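Local coordinates for adhesion G-protein coupled receptor G6 (Danio rerio, PDB 6V55) that acts as a G-protein coupled cell-adhesion receptor, linked to myelination, whose large extracellular region binds calcium, at residues Val591-Ser600 with Leu608-Asp616; Lys668-Gly678 with Tyr696-Phe705. One frame throughout, in Å; residues are numbered along the deposited sequence.

Contact 1 of 2, residues Val591-Ser600 with Leu608-Asp616; sequences VQKIEFDGPS and LVVGVSALD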
loop_
_atom_site.group_PDB
_atom_site.type_symbol
_atom_site.label_atom_id
_atom_site.label_comp_id
_atom_site.label_asym_id
_atom_site.label_seq_id
_atom_site.Cartn_x
_atom_site.Cartn_y
_atom_site.Cartn_z
ATOM N N VAL A 591 -15.148 22.369 32.858
ATOM C CA VAL A 591 -14.575 23.638 33.277
ATOM C C VAL A 591 -14.735 23.843 34.788
ATOM O O VAL A 591 -13.860 24.432 35.442
ATOM C CB VAL A 591 -15.221 24.747 32.407
ATOM C CG1 VAL A 591 -14.836 26.114 32.841
ATOM C CG2 VAL A 591 -14.736 24.585 30.976
ATOM N N GLN A 592 -15.809 23.324 35.377
ATOM C CA GLN A 592 -15.965 23.413 36.827
ATOM C C GLN A 592 -14.956 22.536 37.562
ATOM O O GLN A 592 -14.471 22.918 38.631
ATOM C CB GLN A 592 -17.382 23.006 37.228
ATOM C CG GLN A 592 -18.473 23.888 36.649
ATOM C CD GLN A 592 -18.460 25.282 37.238
ATOM O OE1 GLN A 592 -18.115 25.470 38.414
ATOM N NE2 GLN A 592 -18.827 26.275 36.423
ATOM N N LYS A 593 -14.578 21.405 36.975
ATOM C CA LYS A 593 -13.829 20.375 37.672
ATOM C C LYS A 593 -12.348 20.404 37.382
ATOM O O LYS A 593 -11.620 19.560 37.922
ATOM C CB LYS A 593 -14.340 18.986 37.283
ATOM C CG LYS A 593 -15.717 18.668 37.773
ATOM C CD LYS A 593 -15.759 17.332 38.433
ATOM C CE LYS A 593 -15.297 16.265 37.507
ATOM N NZ LYS A 593 -16.263 15.151 37.559
ATOM N N ILE A 594 -11.893 21.280 36.498
ATOM C CA ILE A 594 -10.517 21.188 36.027
ATOM C C ILE A 594 -9.579 21.678 37.126
ATOM O O ILE A 594 -9.869 22.660 37.822
ATOM C CB ILE A 594 -10.333 21.944 34.697
ATOM C CG1 ILE A 594 -8.908 21.858 34.232
ATOM C CG2 ILE A 594 -10.688 23.415 34.768
ATOM C CD1 ILE A 594 -8.841 21.980 32.830
ATOM N N GLU A 595 -8.531 20.896 37.390
ATOM C CA GLU A 595 -7.487 21.272 38.328
ATOM C C GLU A 595 -6.335 21.888 37.543
ATOM O O GLU A 595 -5.888 21.311 36.548
ATOM C CB GLU A 595 -7.022 20.054 39.128
ATOM C CG GLU A 595 -8.075 19.470 40.081
ATOM C CD GLU A 595 -8.121 17.938 40.056
ATOM O OE1 GLU A 595 -9.241 17.373 39.959
ATOM O OE2 GLU A 595 -7.042 17.298 40.115
ATOM N N PHE A 596 -5.874 23.064 37.967
ATOM C CA PHE A 596 -4.748 23.719 37.307
ATOM C C PHE A 596 -3.876 24.405 38.353
ATOM O O PHE A 596 -4.288 24.585 39.503
ATOM C CB PHE A 596 -5.219 24.702 36.219
ATOM C CG PHE A 596 -5.929 25.927 36.734
ATOM C CD1 PHE A 596 -7.276 25.870 37.127
ATOM C CD2 PHE A 596 -5.272 27.156 36.760
ATOM C CE1 PHE A 596 -7.939 27.004 37.586
ATOM C CE2 PHE A 596 -5.927 28.310 37.213
ATOM C CZ PHE A 596 -7.263 28.234 37.621
ATOM N N ASP A 597 -2.654 24.778 37.951
ATOM C CA ASP A 597 -1.636 25.214 38.909
ATOM C C ASP A 597 -1.271 26.681 38.831
ATOM O O ASP A 597 -1.090 27.318 39.876
ATOM C CB ASP A 597 -0.362 24.382 38.766
ATOM C CG ASP A 597 -0.487 23.050 39.471
ATOM O OD1 ASP A 597 -0.468 23.034 40.726
ATOM O OD2 ASP A 597 -0.650 22.024 38.776
ATOM N N GLY A 598 -1.170 27.259 37.643
ATOM C CA GLY A 598 -0.795 28.652 37.552
ATOM C C GLY A 598 -1.902 29.634 37.881
ATOM O O GLY A 598 -2.937 29.292 38.470
ATOM N N PRO A 599 -1.705 30.893 37.494
ATOM C CA PRO A 599 -2.788 31.872 37.651
ATOM C C PRO A 599 -3.918 31.695 36.647
ATOM O O PRO A 599 -5.034 32.166 36.922
ATOM C CB PRO A 599 -2.077 33.210 37.463
ATOM C CG PRO A 599 -0.922 32.905 36.596
ATOM C CD PRO A 599 -0.498 31.486 36.898
ATOM N N SER A 600 -3.672 31.037 35.507
ATOM C CA SER A 600 -4.717 30.727 34.536
ATOM C C SER A 600 -4.306 29.533 33.685
ATOM O O SER A 600 -3.122 29.199 33.583
ATOM C CB SER A 600 -5.032 31.925 33.626
ATOM O OG SER A 600 -4.012 32.114 32.687
ATOM N N LEU A 608 -13.066 25.683 19.460
ATOM C CA LEU A 608 -13.439 25.791 20.866
ATOM C C LEU A 608 -12.207 26.091 21.702
ATOM O O LEU A 608 -11.254 25.306 21.706
ATOM C CB LEU A 608 -14.075 24.500 21.374
ATOM C CG LEU A 608 -14.475 24.540 22.851
ATOM C CD1 LEU A 608 -15.595 25.520 23.087
ATOM C CD2 LEU A 608 -14.845 23.176 23.382
ATOM N N VAL A 609 -12.235 27.200 22.433
ATOM C CA VAL A 609 -11.214 27.482 23.432
ATOM C C VAL A 609 -11.910 27.717 24.765
ATOM O O VAL A 609 -12.944 28.397 24.816
ATOM C CB VAL A 609 -10.315 28.663 23.014
ATOM C CG1 VAL A 609 -11.112 29.895 22.584
ATOM C CG2 VAL A 609 -9.330 28.988 24.080
ATOM N N VAL A 610 -11.433 27.040 25.819
ATOM C CA VAL A 610 -11.988 27.238 27.156
ATOM C C VAL A 610 -10.844 27.642 28.069
ATOM O O VAL A 610 -9.683 27.273 27.856
ATOM C CB VAL A 610 -12.762 26.014 27.733
ATOM C CG1 VAL A 610 -13.861 25.532 26.768
ATOM C CG2 VAL A 610 -11.856 24.857 28.153
ATOM N N GLY A 611 -11.168 28.455 29.058
ATOM C CA GLY A 611 -10.145 28.994 29.936
ATOM C C GLY A 611 -10.675 29.145 31.337
ATOM O O GLY A 611 -11.864 29.401 31.550
ATOM N N VAL A 612 -9.791 28.951 32.300
ATOM C CA VAL A 612 -10.080 29.220 33.696
ATOM C C VAL A 612 -8.986 30.151 34.174
ATOM O O VAL A 612 -7.858 30.101 33.673
ATOM C CB VAL A 612 -10.122 27.942 34.549
ATOM C CG1 VAL A 612 -11.441 27.256 34.369
ATOM C CG2 VAL A 612 -9.018 27.001 34.124
ATOM N N SER A 613 -9.339 31.041 35.103
ATOM C CA SER A 613 -8.372 31.878 35.802
ATOM C C SER A 613 -8.868 32.101 37.220
ATOM O O SER A 613 -10.077 32.096 37.475
ATOM C CB SER A 613 -8.157 33.227 35.119
ATOM O OG SER A 613 -9.243 34.100 35.363
ATOM N N ALA A 614 -7.925 32.325 38.133
ATOM C CA ALA A 614 -8.252 32.414 39.548
ATOM C C ALA A 614 -8.797 33.798 39.903
ATOM O O ALA A 614 -8.313 34.820 39.403
ATOM C CB ALA A 614 -7.012 32.089 40.380
ATOM N N LEU A 615 -9.816 33.825 40.770
ATOM C CA LEU A 615 -10.473 35.055 41.211
ATOM C C LEU A 615 -10.246 35.214 42.708
ATOM O O LEU A 615 -10.669 34.361 43.498
ATOM C CB LEU A 615 -11.981 35.048 40.908
ATOM C CG LEU A 615 -12.890 36.312 40.925
ATOM C CD1 LEU A 615 -14.237 36.044 40.289
ATOM C CD2 LEU A 615 -13.227 36.899 42.298
ATOM N N ASP A 616 -9.678 36.355 43.094
ATOM C CA ASP A 616 -9.587 36.743 44.494
ATOM C C ASP A 616 -10.824 37.551 44.881
ATOM O O ASP A 616 -11.027 38.664 44.383
ATOM C CB ASP A 616 -8.320 37.553 44.741
ATOM C CG ASP A 616 -7.950 37.604 46.203
ATOM O OD1 ASP A 616 -8.578 36.873 47.004
ATOM O OD2 ASP A 616 -7.021 38.362 46.550
#
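Val612 lays its CG2 methyl over one face of the Phe596 ring, 3.9 Å from the ring centroid to CG2 and 24° off the normal, a CH-pi contact displaced toward the CE1 rim. Phe596 can offer that face because its CG lies between the backbone N and the carbonyl carbon (chi1 69°), which swings the ring onto the strand. The other methyl of Val612, CG1, turns toward Val591 and Ile594: it meets Val591 CG1 at 3.9 Å and Ile594 CG2 at the same spacing. Val591 sends its second branch to Val610, two residues earlier on the same face of the strand, CG2 to CG2 at 4.0 Å. These contacts are all apolar.

The polar fastening comes further along, where the chain turns back. Ala614 N donates to Pro599 O at 3.1 Å with an N-H...O angle of 164°, and this bond leads into the antiparallel pairing. Ser600 and Ser613 follow as a non-hydrogen-bonded pair, their CB atoms 3.7 Å apart, on the face away from Phe596 and near Phe640.

The chain thus leaves helix 573-593, loops over the strand and returns as strand 600-603, an edge strand of the sheet that forms a beta-hairpin with 608-614. The helix packs on this sheet in what is probably the GAIN domain, where a helical part meets a beta-sandwich. Leu601 packs on Ile594 and Phe596, Ala558 of helix 555-568 touches Ile594, and strand 671-677 flanks strand 608-614 on its other side.

Contact 2 of 2, residues Lys668-Gly678 with Tyr696-Phe705; sequences KVSRINFMFFG and YVVASSVGNF. With NAG (2-acetamido-2-deoxy-beta-D-glucopyranose), chain L.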
loop_
_atom_site.group_PDB
_atom_site.type_symbol
_atom_site.label_atom_id
_atom_site.label_comp_id
_atom_site.label_asym_id
_atom_site.label_seq_id
_atom_site.Cartn_x
_atom_site.Cartn_y
_atom_site.Cartn_z
ATOM N N LYS A 668 -17.826 30.203 47.780
ATOM C CA LYS A 668 -17.798 29.240 46.692
ATOM C C LYS A 668 -17.310 29.852 45.377
ATOM O O LYS A 668 -17.442 29.217 44.324
ATOM C CB LYS A 668 -19.190 28.615 46.515
ATOM C CG LYS A 668 -19.705 27.974 47.805
ATOM C CD LYS A 668 -21.178 27.603 47.735
ATOM C CE LYS A 668 -21.720 27.142 49.102
ATOM N NZ LYS A 668 -23.169 26.743 49.076
ATOM N N VAL A 669 -16.760 31.065 45.413
ATOM C CA VAL A 669 -16.286 31.759 44.222
ATOM C C VAL A 669 -14.761 31.734 44.244
ATOM O O VAL A 669 -14.115 32.431 45.040
ATOM C CB VAL A 669 -16.837 33.188 44.142
ATOM C CG1 VAL A 669 -16.246 33.925 42.953
ATOM C CG2 VAL A 669 -18.352 33.156 44.031
ATOM N N SER A 670 -14.192 30.913 43.373
ATOM C CA SER A 670 -12.754 30.736 43.258
ATOM C C SER A 670 -12.196 31.210 41.934
ATOM O O SER A 670 -11.019 31.584 41.872
ATOM C CB SER A 670 -12.373 29.245 43.389
ATOM O OG SER A 670 -12.850 28.642 44.577
ATOM N N ARG A 671 -12.993 31.155 40.866
ATOM C CA ARG A 671 -12.465 31.163 39.517
ATOM C C ARG A 671 -13.307 32.064 38.645
ATOM O O ARG A 671 -14.434 32.388 38.981
ATOM C CB ARG A 671 -12.462 29.770 38.884
ATOM C CG ARG A 671 -11.463 28.813 39.444
ATOM C CD ARG A 671 -12.123 27.498 39.722
ATOM N NE ARG A 671 -11.136 26.459 40.021
ATOM C CZ ARG A 671 -10.880 25.400 39.254
ATOM N NH1 ARG A 671 -11.543 25.202 38.120
ATOM N NH2 ARG A 671 -9.963 24.525 39.632
ATOM N N ILE A 672 -12.742 32.453 37.505
ATOM C CA ILE A 672 -13.505 32.948 36.363
ATOM C C ILE A 672 -13.367 31.918 35.261
ATOM O O ILE A 672 -12.266 31.423 35.014
ATOM C CB ILE A 672 -13.010 34.318 35.873
ATOM C CG1 ILE A 672 -12.725 35.222 37.066
ATOM C CG2 ILE A 672 -14.040 34.945 34.923
ATOM C CD1 ILE A 672 -12.476 36.673 36.735
ATOM N N ASN A 673 -14.476 31.581 34.623
ATOM C CA ASN A 673 -14.517 30.646 33.511
ATOM C C ASN A 673 -14.800 31.405 32.224
ATOM O O ASN A 673 -15.544 32.384 32.220
ATOM C CB ASN A 673 -15.612 29.602 33.738
ATOM C CG ASN A 673 -15.457 28.879 35.067
ATOM O OD1 ASN A 673 -14.346 28.581 35.479
ATOM N ND2 ASN A 673 -16.569 28.612 35.751
ATOM N N PHE A 674 -14.234 30.943 31.121
ATOM C CA PHE A 674 -14.481 31.619 29.854
ATOM C C PHE A 674 -14.449 30.561 28.766
ATOM O O PHE A 674 -13.523 29.752 28.734
ATOM C CB PHE A 674 -13.422 32.705 29.621
ATOM C CG PHE A 674 -13.678 33.599 28.435
ATOM C CD1 PHE A 674 -13.221 33.247 27.160
ATOM C CD2 PHE A 674 -14.289 34.832 28.599
ATOM C CE1 PHE A 674 -13.426 34.067 26.064
ATOM C CE2 PHE A 674 -14.495 35.675 27.497
ATOM C CZ PHE A 674 -14.048 35.286 26.230
ATOM N N MET A 675 -15.459 30.554 27.894
ATOM C CA MET A 675 -15.501 29.684 26.718
ATOM C C MET A 675 -15.845 30.511 25.487
ATOM O O MET A 675 -16.710 31.392 25.544
ATOM C CB MET A 675 -16.542 28.562 26.855
ATOM C CG MET A 675 -16.489 27.817 28.167
ATOM S SD MET A 675 -17.748 26.577 28.382
ATOM C CE MET A 675 -18.248 27.041 30.044
ATOM N N PHE A 676 -15.173 30.231 24.376
ATOM C CA PHE A 676 -15.496 30.849 23.096
ATOM C C PHE A 676 -15.838 29.736 22.120
ATOM O O PHE A 676 -15.018 28.839 21.888
ATOM C CB PHE A 676 -14.327 31.701 22.588
ATOM C CG PHE A 676 -14.533 32.267 21.211
ATOM C CD1 PHE A 676 -13.939 31.670 20.092
ATOM C CD2 PHE A 676 -15.300 33.407 21.037
ATOM C CE1 PHE A 676 -14.138 32.189 18.824
ATOM C CE2 PHE A 676 -15.496 33.946 19.775
ATOM C CZ PHE A 676 -14.923 33.333 18.664
ATOM N N PHE A 677 -17.037 29.789 21.545
ATOM C CA PHE A 677 -17.474 28.792 20.573
ATOM C C PHE A 677 -17.329 29.390 19.177
ATOM O O PHE A 677 -18.062 30.311 18.806
ATOM C CB PHE A 677 -18.910 28.354 20.846
ATOM C CG PHE A 677 -19.058 27.459 22.047
ATOM C CD1 PHE A 677 -19.184 27.997 23.328
ATOM C CD2 PHE A 677 -19.086 26.073 21.895
ATOM C CE1 PHE A 677 -19.325 27.174 24.437
ATOM C CE2 PHE A 677 -19.237 25.234 23.006
ATOM C CZ PHE A 677 -19.360 25.794 24.274
ATOM N N GLY A 678 -16.363 28.888 18.412
ATOM C CA GLY A 678 -16.189 29.373 17.055
ATOM C C GLY A 678 -17.284 28.945 16.105
ATOM O O GLY A 678 -17.524 29.629 15.106
ATOM N N TYR A 696 -20.834 34.568 17.210
ATOM C CA TYR A 696 -20.193 33.524 17.984
ATOM C C TYR A 696 -20.925 33.391 19.312
ATOM O O TYR A 696 -21.702 34.262 19.703
ATOM C CB TYR A 696 -18.720 33.848 18.203
ATOM C CG TYR A 696 -17.969 33.930 16.904
ATOM C CD1 TYR A 696 -17.540 32.771 16.268
ATOM C CD2 TYR A 696 -17.709 35.158 16.290
ATOM C CE1 TYR A 696 -16.855 32.828 15.058
ATOM C CE2 TYR A 696 -17.024 35.223 15.073
ATOM C CZ TYR A 696 -16.602 34.048 14.473
ATOM O OH TYR A 696 -15.934 34.074 13.276
ATOM N N VAL A 697 -20.704 32.286 20.011
ATOM C CA VAL A 697 -21.269 32.131 21.346
ATOM C C VAL A 697 -20.132 32.195 22.345
ATOM O O VAL A 697 -19.162 31.431 22.245
ATOM C CB VAL A 697 -22.056 30.830 21.493
ATOM C CG1 VAL A 697 -22.737 30.826 22.840
ATOM C CG2 VAL A 697 -23.076 30.741 20.386
ATOM N N VAL A 698 -20.240 33.114 23.294
ATOM C CA VAL A 698 -19.267 33.241 24.363
ATOM C C VAL A 698 -19.970 32.927 25.678
ATOM O O VAL A 698 -21.137 33.288 25.876
ATOM C CB VAL A 698 -18.600 34.640 24.353
ATOM C CG1 VAL A 698 -19.597 35.803 24.514
ATOM C CG2 VAL A 698 -17.482 34.735 25.356
ATOM N N ALA A 699 -19.296 32.163 26.536
ATOM C CA ALA A 699 -19.816 31.881 27.863
ATOM C C ALA A 699 -18.865 32.367 28.952
ATOM O O ALA A 699 -17.649 32.487 28.737
ATOM C CB ALA A 699 -20.106 30.392 28.053
ATOM N N SER A 700 -19.435 32.655 30.124
ATOM C CA SER A 700 -18.645 32.989 31.300
ATOM C C SER A 700 -19.434 32.656 32.548
ATOM O O SER A 700 -20.667 32.664 32.526
ATOM C CB SER A 700 -18.248 34.460 31.332
ATOM O OG SER A 700 -17.195 34.658 32.261
ATOM N N SER A 701 -18.711 32.368 33.634
ATOM C CA SER A 701 -19.304 32.117 34.947
ATOM C C SER A 701 -18.203 32.266 35.983
ATOM O O SER A 701 -17.020 32.364 35.648
ATOM C CB SER A 701 -19.930 30.718 35.060
ATOM O OG SER A 701 -18.919 29.723 35.176
ATOM N N VAL A 702 -18.601 32.253 37.253
ATOM C CA VAL A 702 -17.639 32.303 38.340
ATOM C C VAL A 702 -17.761 31.108 39.266
ATOM O O VAL A 702 -17.174 31.109 40.346
ATOM C CB VAL A 702 -17.760 33.604 39.144
ATOM C CG1 VAL A 702 -17.195 34.756 38.362
ATOM C CG2 VAL A 702 -19.201 33.831 39.442
ATOM N N GLY A 703 -18.525 30.096 38.882
ATOM C CA GLY A 703 -18.575 28.889 39.679
ATOM C C GLY A 703 -19.740 28.034 39.238
ATOM O O GLY A 703 -20.318 28.252 38.174
ATOM N N ASN A 704 -20.123 27.114 40.127
ATOM C CA ASN A 704 -21.226 26.187 39.902
ATOM C C ASN A 704 -22.627 26.826 40.038
ATOM O O ASN A 704 -23.623 26.099 40.061
ATOM C CB ASN A 704 -21.090 25.006 40.868
ATOM C CG ASN A 704 -21.653 23.731 40.290
ATOM O OD1 ASN A 704 -22.034 23.713 39.117
ATOM N ND2 ASN A 704 -21.738 22.668 41.098
ATOM N N PHE A 705 -22.742 28.151 40.090
ATOM C CA PHE A 705 -24.000 28.843 40.334
ATOM C C PHE A 705 -24.031 30.120 39.505
ATOM O O PHE A 705 -22.984 30.675 39.155
ATOM C CB PHE A 705 -24.181 29.154 41.840
ATOM C CG PHE A 705 -23.401 30.344 42.317
ATOM C CD1 PHE A 705 -22.009 30.293 42.411
ATOM C CD2 PHE A 705 -24.062 31.510 42.680
ATOM C CE1 PHE A 705 -21.285 31.376 42.838
ATOM C CE2 PHE A 705 -23.357 32.611 43.120
ATOM C CZ PHE A 705 -21.956 32.544 43.202
HETATM C C1 NAG L . -22.274 21.419 40.582
HETATM C C2 NAG L . -21.300 20.245 40.757
HETATM C C3 NAG L . -21.850 19.003 40.052
HETATM C C4 NAG L . -23.248 18.662 40.568
HETATM C C5 NAG L . -24.187 19.872 40.464
HETATM C C6 NAG L . -25.523 19.637 41.135
HETATM C C7 NAG L . -18.848 20.272 40.905
HETATM C C8 NAG L . -17.579 20.733 40.258
HETATM N N2 NAG L . -19.976 20.584 40.258
HETATM O O3 NAG L . -20.964 17.904 40.251
HETATM O O4 NAG L . -23.793 17.582 39.818
HETATM O O5 NAG L . -23.603 21.036 41.088
HETATM O O6 NAG L . -26.117 20.854 41.574
HETATM O O7 NAG L . -18.850 19.644 41.964
HETATM O O HOH W 1 -18.815 27.100 42.609
#
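Asn673 holds its CG anti to its own carbonyl carbon (chi1 -55°); ND2 then donates to Ser701 OG at 2.7 Å, with OG close to the amide plane. Ser700, on the other face, reaches back by a different turn: OG stands opposite its backbone N (chi1 -164°) and donates to Asn673 O at 2.8 Å, nearly in line with the C=O. The same oxygen takes only a weak bond from Ser701 N.

Further along the pairing is regular, Met675 and Ala699 bonding in both directions and Phe677 N donating to Val697 O at 2.8 Å. This is an antiparallel ladder within a sheet of what is probably the beta-sandwich of the GAIN domain. Helix 573-593 packs against the face of Asn673 and Met675; strand 623-628 of another sheet packs against Phe674 and Phe676.

Phe674 CZ touches Val698 CG2 at 3.6 Å. Phe676 places CZ over one face of the Tyr696 ring, the two planes 37° apart. At the far end, Val669 CG2 meets the edge of Phe705 at CE1, 3.6 Å away, and a water bridges Lys668 O to the backbone N of glycosylated Asn704.

Contacts 1 and 2 are neighbours in one sheet, their centres about 9 Å apart, with strands 608-614 and 671-677 side by side. Ser613 O and Ile672 N, 2.7 Å apart, probably hydrogen-bond across that seam. Arg671 NH2 reaches Ile594 O at 2.6 Å, tying the strand to the segment 591-600, while Asn673 lies against Val591 and Val612. Gln592 NE2 makes a weak bond to Gly703 O, and the glycan carried by Asn704 touches Gln592 and Lys593. On the outer side of contact 2, Val698 and Ala699 pair with a separate bound peptide, consistent with the strand that follows the GPS cleavage site in GAIN domains.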